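Local coordinates for protein probable adenylyl-sulfate kinase (Aeropyrum pernix, PDB 2YVU) that probably phosphorylates adenosine 5'-phosphosulfate with ATP to give 3'-phosphoadenylyl sulfate, the activated form of sulfate, at residues 71-83 and 99-112. Numbering follows the deposited sequence.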
loop_
_atom_site.group_PDB
_atom_site.type_symbol
_atom_site.label_atom_id
_atom_site.label_comp_id
_atom_site.label_asym_id
_atom_site.label_seq_id
_atom_site.Cartn_x
_atom_site.Cartn_y
_atom_site.Cartn_z
ATOM N N LEU A 71 0.228 -9.066 -6.518
ATOM C CA LEU A 71 0.456 -8.086 -7.565
ATOM C C LEU A 71 -0.684 -7.078 -7.682
ATOM O O LEU A 71 -0.456 -5.890 -7.925
ATOM C CB LEU A 71 0.686 -8.804 -8.902
ATOM C CG LEU A 71 1.989 -9.625 -8.923
ATOM C CD1 LEU A 71 2.100 -10.415 -10.230
ATOM C CD2 LEU A 71 3.204 -8.690 -8.768
ATOM N N LYS A 72 -1.914 -7.545 -7.527
ATOM C CA LYS A 72 -3.056 -6.645 -7.595
ATOM C C LYS A 72 -2.936 -5.671 -6.413
ATOM O O LYS A 72 -3.244 -4.492 -6.512
ATOM C CB LYS A 72 -4.357 -7.439 -7.481
ATOM C CG LYS A 72 -5.587 -6.556 -7.309
ATOM C CD LYS A 72 -6.857 -7.389 -7.251
ATOM C CE LYS A 72 -8.098 -6.495 -7.272
ATOM N NZ LYS A 72 -9.366 -7.299 -7.203
ATOM N N ARG A 73 -2.487 -6.194 -5.286
ATOM C CA ARG A 73 -2.322 -5.390 -4.099
ATOM C C ARG A 73 -1.264 -4.324 -4.331
ATOM O O ARG A 73 -1.449 -3.168 -3.961
ATOM C CB ARG A 73 -1.921 -6.286 -2.940
ATOM C CG ARG A 73 -1.663 -5.539 -1.688
ATOM C CD ARG A 73 -1.893 -6.470 -0.545
ATOM N NE ARG A 73 -0.901 -7.505 -0.550
ATOM C CZ ARG A 73 -1.155 -8.787 -0.339
ATOM N NH1 ARG A 73 -2.392 -9.217 -0.103
ATOM N NH2 ARG A 73 -0.152 -9.634 -0.367
ATOM N N ILE A 74 -0.153 -4.718 -4.943
ATOM C CA ILE A 74 0.913 -3.768 -5.233
ATOM C C ILE A 74 0.407 -2.689 -6.179
ATOM O O ILE A 74 0.724 -1.521 -6.015
ATOM C CB ILE A 74 2.131 -4.459 -5.882
ATOM C CG1 ILE A 74 2.812 -5.378 -4.855
ATOM C CG2 ILE A 74 3.115 -3.407 -6.392
ATOM C CD1 ILE A 74 3.166 -4.673 -3.541
ATOM N N ALA A 75 -0.380 -3.100 -7.175
ATOM C CA ALA A 75 -0.938 -2.175 -8.155
ATOM C C ALA A 75 -1.796 -1.097 -7.463
ATOM O O ALA A 75 -1.811 0.066 -7.840
ATOM C CB ALA A 75 -1.791 -2.954 -9.148
ATOM N N TRP A 76 -2.519 -1.486 -6.438
ATOM C CA TRP A 76 -3.341 -0.500 -5.766
ATOM C C TRP A 76 -2.542 0.475 -4.932
ATOM O O TRP A 76 -2.840 1.673 -4.930
ATOM C CB TRP A 76 -4.385 -1.196 -4.926
ATOM C CG TRP A 76 -5.610 -1.426 -5.747
ATOM C CD1 TRP A 76 -5.980 -2.574 -6.386
ATOM C CD2 TRP A 76 -6.606 -0.449 -6.056
ATOM N NE1 TRP A 76 -7.151 -2.372 -7.071
ATOM C CE2 TRP A 76 -7.558 -1.075 -6.884
ATOM C CE3 TRP A 76 -6.783 0.899 -5.710
ATOM C CZ2 TRP A 76 -8.683 -0.399 -7.375
ATOM C CZ3 TRP A 76 -7.904 1.574 -6.197
ATOM C CH2 TRP A 76 -8.839 0.920 -7.020
ATOM N N ILE A 77 -1.521 -0.039 -4.243
ATOM C CA ILE A 77 -0.655 0.783 -3.408
ATOM C C ILE A 77 0.059 1.766 -4.333
ATOM O O ILE A 77 0.200 2.942 -4.020
ATOM C CB ILE A 77 0.388 -0.079 -2.679
ATOM C CG1 ILE A 77 -0.323 -1.040 -1.713
ATOM C CG2 ILE A 77 1.414 0.803 -1.988
ATOM C CD1 ILE A 77 0.604 -2.085 -1.021
ATOM N N ALA A 78 0.500 1.272 -5.478
ATOM C CA ALA A 78 1.177 2.124 -6.458
ATOM C C ALA A 78 0.222 3.195 -6.994
ATOM O O ALA A 78 0.599 4.332 -7.180
ATOM C CB ALA A 78 1.692 1.275 -7.621
ATOM N N ARG A 79 -1.020 2.814 -7.246
ATOM C CA ARG A 79 -2.002 3.750 -7.768
ATOM C C ARG A 79 -2.296 4.863 -6.742
ATOM O O ARG A 79 -2.348 6.053 -7.082
ATOM C CB ARG A 79 -3.266 2.967 -8.150
ATOM C CG ARG A 79 -4.517 3.798 -8.392
ATOM C CD ARG A 79 -5.634 2.908 -8.958
ATOM N NE ARG A 79 -6.937 3.572 -9.026
ATOM C CZ ARG A 79 -8.020 3.043 -9.602
ATOM N NH1 ARG A 79 -7.968 1.845 -10.172
ATOM N NH2 ARG A 79 -9.166 3.705 -9.597
ATOM N N LEU A 80 -2.472 4.474 -5.480
ATOM C CA LEU A 80 -2.733 5.445 -4.432
ATOM C C LEU A 80 -1.565 6.415 -4.286
ATOM O O LEU A 80 -1.760 7.614 -4.160
ATOM C CB LEU A 80 -2.962 4.741 -3.099
ATOM C CG LEU A 80 -4.396 4.566 -2.593
ATOM C CD1 LEU A 80 -5.330 4.231 -3.713
ATOM C CD2 LEU A 80 -4.391 3.461 -1.527
ATOM N N LEU A 81 -0.347 5.905 -4.281
ATOM C CA LEU A 81 0.795 6.801 -4.125
ATOM C C LEU A 81 0.901 7.735 -5.332
ATOM O O LEU A 81 1.077 8.955 -5.194
ATOM C CB LEU A 81 2.092 5.990 -3.975
ATOM C CG LEU A 81 2.337 5.282 -2.623
ATOM C CD1 LEU A 81 3.436 4.221 -2.766
ATOM C CD2 LEU A 81 2.735 6.304 -1.566
ATOM N N ALA A 82 0.768 7.161 -6.519
ATOM C CA ALA A 82 0.908 7.942 -7.736
ATOM C C ALA A 82 -0.154 9.021 -7.905
ATOM O O ALA A 82 0.150 10.109 -8.396
ATOM C CB ALA A 82 0.937 7.009 -8.955
ATOM N N ARG A 83 -1.392 8.739 -7.516
ATOM C CA ARG A 83 -2.416 9.764 -7.644
ATOM C C ARG A 83 -2.159 10.877 -6.638
ATOM O O ARG A 83 -2.829 11.912 -6.674
ATOM C CB ARG A 83 -3.838 9.190 -7.474
ATOM C CG ARG A 83 -4.285 8.802 -6.070
ATOM C CD ARG A 83 -5.579 8.018 -6.217
ATOM N NE ARG A 83 -6.280 7.728 -4.964
ATOM C CZ ARG A 83 -7.301 6.877 -4.893
ATOM N NH1 ARG A 83 -7.703 6.251 -5.998
ATOM N NH2 ARG A 83 -7.935 6.664 -3.745
ATOM N N ALA A 99 -0.737 -11.232 -15.770
ATOM C CA ALA A 99 -0.599 -10.650 -14.444
ATOM C C ALA A 99 -0.151 -9.198 -14.553
ATOM O O ALA A 99 -0.697 -8.323 -13.895
ATOM C CB ALA A 99 0.403 -11.467 -13.624
ATOM N N ARG A 100 0.841 -8.946 -15.397
ATOM C CA ARG A 100 1.336 -7.592 -15.591
ATOM C C ARG A 100 0.292 -6.697 -16.283
ATOM O O ARG A 100 0.242 -5.495 -16.032
ATOM C CB ARG A 100 2.647 -7.613 -16.398
ATOM C CG ARG A 100 3.802 -8.312 -15.665
ATOM C CD ARG A 100 5.168 -7.929 -16.239
ATOM N NE ARG A 100 5.232 -8.155 -17.679
ATOM C CZ ARG A 100 5.488 -9.325 -18.256
ATOM N NH1 ARG A 100 5.726 -10.412 -17.517
ATOM N NH2 ARG A 100 5.486 -9.411 -19.580
ATOM N N ASN A 101 -0.549 -7.277 -17.139
ATOM C CA ASN A 101 -1.592 -6.498 -17.815
ATOM C C ASN A 101 -2.658 -6.068 -16.806
ATOM O O ASN A 101 -3.212 -4.977 -16.892
ATOM C CB ASN A 101 -2.228 -7.325 -18.943
ATOM C CG ASN A 101 -1.254 -7.591 -20.080
ATOM O OD1 ASN A 101 -1.575 -8.313 -21.027
ATOM N ND2 ASN A 101 -0.048 -7.005 -19.991
ATOM N N MET A 102 -2.936 -6.944 -15.855
ATOM C CA MET A 102 -3.892 -6.666 -14.787
ATOM C C MET A 102 -3.342 -5.517 -13.904
ATOM O O MET A 102 -4.082 -4.635 -13.470
ATOM C CB MET A 102 -4.097 -7.946 -13.975
ATOM C CG MET A 102 -4.969 -7.801 -12.760
ATOM S SD MET A 102 -4.032 -7.240 -11.333
ATOM C CE MET A 102 -3.246 -8.790 -10.790
ATOM N N VAL A 103 -2.035 -5.519 -13.654
ATOM C CA VAL A 103 -1.428 -4.451 -12.854
ATOM C C VAL A 103 -1.553 -3.137 -13.635
ATOM O O VAL A 103 -2.004 -2.130 -13.094
ATOM C CB VAL A 103 0.052 -4.731 -12.570
ATOM C CG1 VAL A 103 0.703 -3.494 -11.957
ATOM C CG2 VAL A 103 0.177 -5.915 -11.615
ATOM N N ARG A 104 -1.172 -3.163 -14.914
ATOM C CA ARG A 104 -1.268 -1.985 -15.781
ATOM C C ARG A 104 -2.665 -1.384 -15.768
ATOM O O ARG A 104 -2.815 -0.157 -15.662
ATOM C CB ARG A 104 -0.931 -2.345 -17.235
ATOM C CG ARG A 104 -1.209 -1.212 -18.239
ATOM C CD ARG A 104 -0.910 -1.615 -19.722
ATOM N NE ARG A 104 0.513 -1.860 -19.995
ATOM C CZ ARG A 104 1.431 -0.904 -20.166
ATOM N NH1 ARG A 104 1.101 0.383 -20.094
ATOM N NH2 ARG A 104 2.683 -1.231 -20.449
ATOM N N ARG A 105 -3.676 -2.247 -15.906
ATOM C CA ARG A 105 -5.076 -1.821 -15.932
ATOM C C ARG A 105 -5.465 -1.014 -14.705
ATOM O O ARG A 105 -6.109 0.033 -14.801
ATOM C CB ARG A 105 -6.023 -3.027 -16.018
ATOM C CG ARG A 105 -6.073 -3.723 -17.367
ATOM C CD ARG A 105 -7.392 -4.511 -17.553
ATOM N NE ARG A 105 -7.626 -5.535 -16.528
ATOM C CZ ARG A 105 -7.059 -6.740 -16.511
ATOM N NH1 ARG A 105 -6.214 -7.098 -17.470
ATOM N NH2 ARG A 105 -7.342 -7.590 -15.530
ATOM N N ILE A 106 -5.109 -1.535 -13.542
ATOM C CA ILE A 106 -5.425 -0.868 -12.299
ATOM C C ILE A 106 -4.808 0.512 -12.269
ATOM O O ILE A 106 -5.477 1.484 -11.912
ATOM C CB ILE A 106 -4.952 -1.709 -11.110
ATOM C CG1 ILE A 106 -5.865 -2.940 -10.996
ATOM C CG2 ILE A 106 -4.922 -0.861 -9.838
ATOM C CD1 ILE A 106 -5.367 -4.042 -10.067
ATOM N N VAL A 107 -3.550 0.618 -12.680
ATOM C CA VAL A 107 -2.873 1.930 -12.674
ATOM C C VAL A 107 -3.458 2.909 -13.721
ATOM O O VAL A 107 -3.742 4.086 -13.412
ATOM C CB VAL A 107 -1.339 1.754 -12.910
ATOM C CG1 VAL A 107 -0.642 3.106 -13.015
ATOM C CG2 VAL A 107 -0.724 0.930 -11.724
ATOM N N GLU A 108 -3.667 2.415 -14.940
ATOM C CA GLU A 108 -4.174 3.243 -16.033
ATOM C C GLU A 108 -5.587 3.742 -15.798
ATOM O O GLU A 108 -5.945 4.819 -16.257
ATOM C CB GLU A 108 -4.091 2.482 -17.363
ATOM C CG GLU A 108 -2.662 2.126 -17.719
ATOM C CD GLU A 108 -2.483 1.682 -19.150
ATOM O OE1 GLU A 108 -3.402 1.047 -19.710
ATOM O OE2 GLU A 108 -1.402 1.950 -19.709
ATOM N N GLU A 109 -6.376 2.956 -15.083
ATOM C CA GLU A 109 -7.740 3.323 -14.756
ATOM C C GLU A 109 -7.737 4.692 -14.062
ATOM O O GLU A 109 -8.518 5.570 -14.392
ATOM C CB GLU A 109 -8.343 2.252 -13.842
ATOM C CG GLU A 109 -9.618 2.664 -13.139
ATOM C CD GLU A 109 -10.186 1.562 -12.254
ATOM O OE1 GLU A 109 -11.029 1.874 -11.386
ATOM O OE2 GLU A 109 -9.794 0.386 -12.425
ATOM N N GLU A 110 -6.838 4.869 -13.106
ATOM C CA GLU A 110 -6.732 6.131 -12.383
ATOM C C GLU A 110 -6.226 7.226 -13.319
ATOM O O GLU A 110 -6.147 8.388 -12.930
ATOM C CB GLU A 110 -5.735 5.976 -11.229
ATOM C CG GLU A 110 -5.592 7.183 -10.315
ATOM C CD GLU A 110 -6.779 7.340 -9.382
ATOM O OE1 GLU A 110 -7.207 8.492 -9.155
ATOM O OE2 GLU A 110 -7.274 6.310 -8.863
ATOM N N GLY A 111 -5.851 6.854 -14.540
ATOM C CA GLY A 111 -5.316 7.842 -15.471
ATOM C C GLY A 111 -3.819 8.052 -15.259
ATOM O O GLY A 111 -3.224 9.009 -15.750
ATOM N N ILE A 112 -3.197 7.132 -14.531
ATOM C CA ILE A 112 -1.768 7.216 -14.244
ATOM C C ILE A 112 -0.916 6.498 -15.281
ATOM O O ILE A 112 -1.191 5.354 -15.634
ATOM C CB ILE A 112 -1.466 6.607 -12.855
ATOM C CG1 ILE A 112 -2.249 7.373 -11.797
ATOM C CG2 ILE A 112 0.033 6.657 -12.557
ATOM C CD1 ILE A 112 -2.175 6.750 -10.424
#
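Glu110 OE2 is gripped by Arg79 and Arg83 across the contact, and Arg79 NE donates to it at 2.8 Å. The two donors reach it differently. Glu110 OE2 offers its anti lone pair to Arg79 NE and lies tilted from that guanidinium plane, whereas Arg83 NH1 meets this oxygen at 2.9 Å from above the carboxylate plane. A bend at chi2 (75°) turns the Glu110 carboxylate back across both arginine chains. Arg79 runs extended from CG to NE, which carries its head to Ile106, Glu109 and Glu110; there NH2 pairs in plane with Glu109 OE1 at 3.2 Å, and NH1 bonds weakly to the carbonyl O of Ile106. Trp76 CH2 lies 3.4 Å above the centre of this guanidinium, on the face opposite Glu110 N, so the group is sandwiched between the two, which probably limits its rotation. Replacing Arg79 by alanine would probably cost Glu109 this partner, take one of the two grips from Glu110 OE2, and open a gap beside the indole.

Ile106 is the knob in a hole formed by Lys72, Ala75, Trp76 and Arg79. Its CG2 stands 3.9 Å from the centroid of the five-membered indole ring, only 9° off the normal, a CH-pi contact, while CD1 meets Lys72 CG. Farther toward the N-terminal ends, Val103 CG1 packs on Ala75 CB at 3.8 Å, and Met102, bent at chi2 and chi3, lays CE against Lys72 CB. At the other end Ile112, just past the Schellman turn at Gly111, wedges CD1 tightly against Ala82 CB.

The axes approach to 8.8 Å at 25°, as suits neighbouring helices on one side of a parallel P-loop kinase sheet. Arg83 also salt-bridges Glu45 of the second subunit, so the chemistry implies an apolar seam ending in a charge network that continues into the dimer interface.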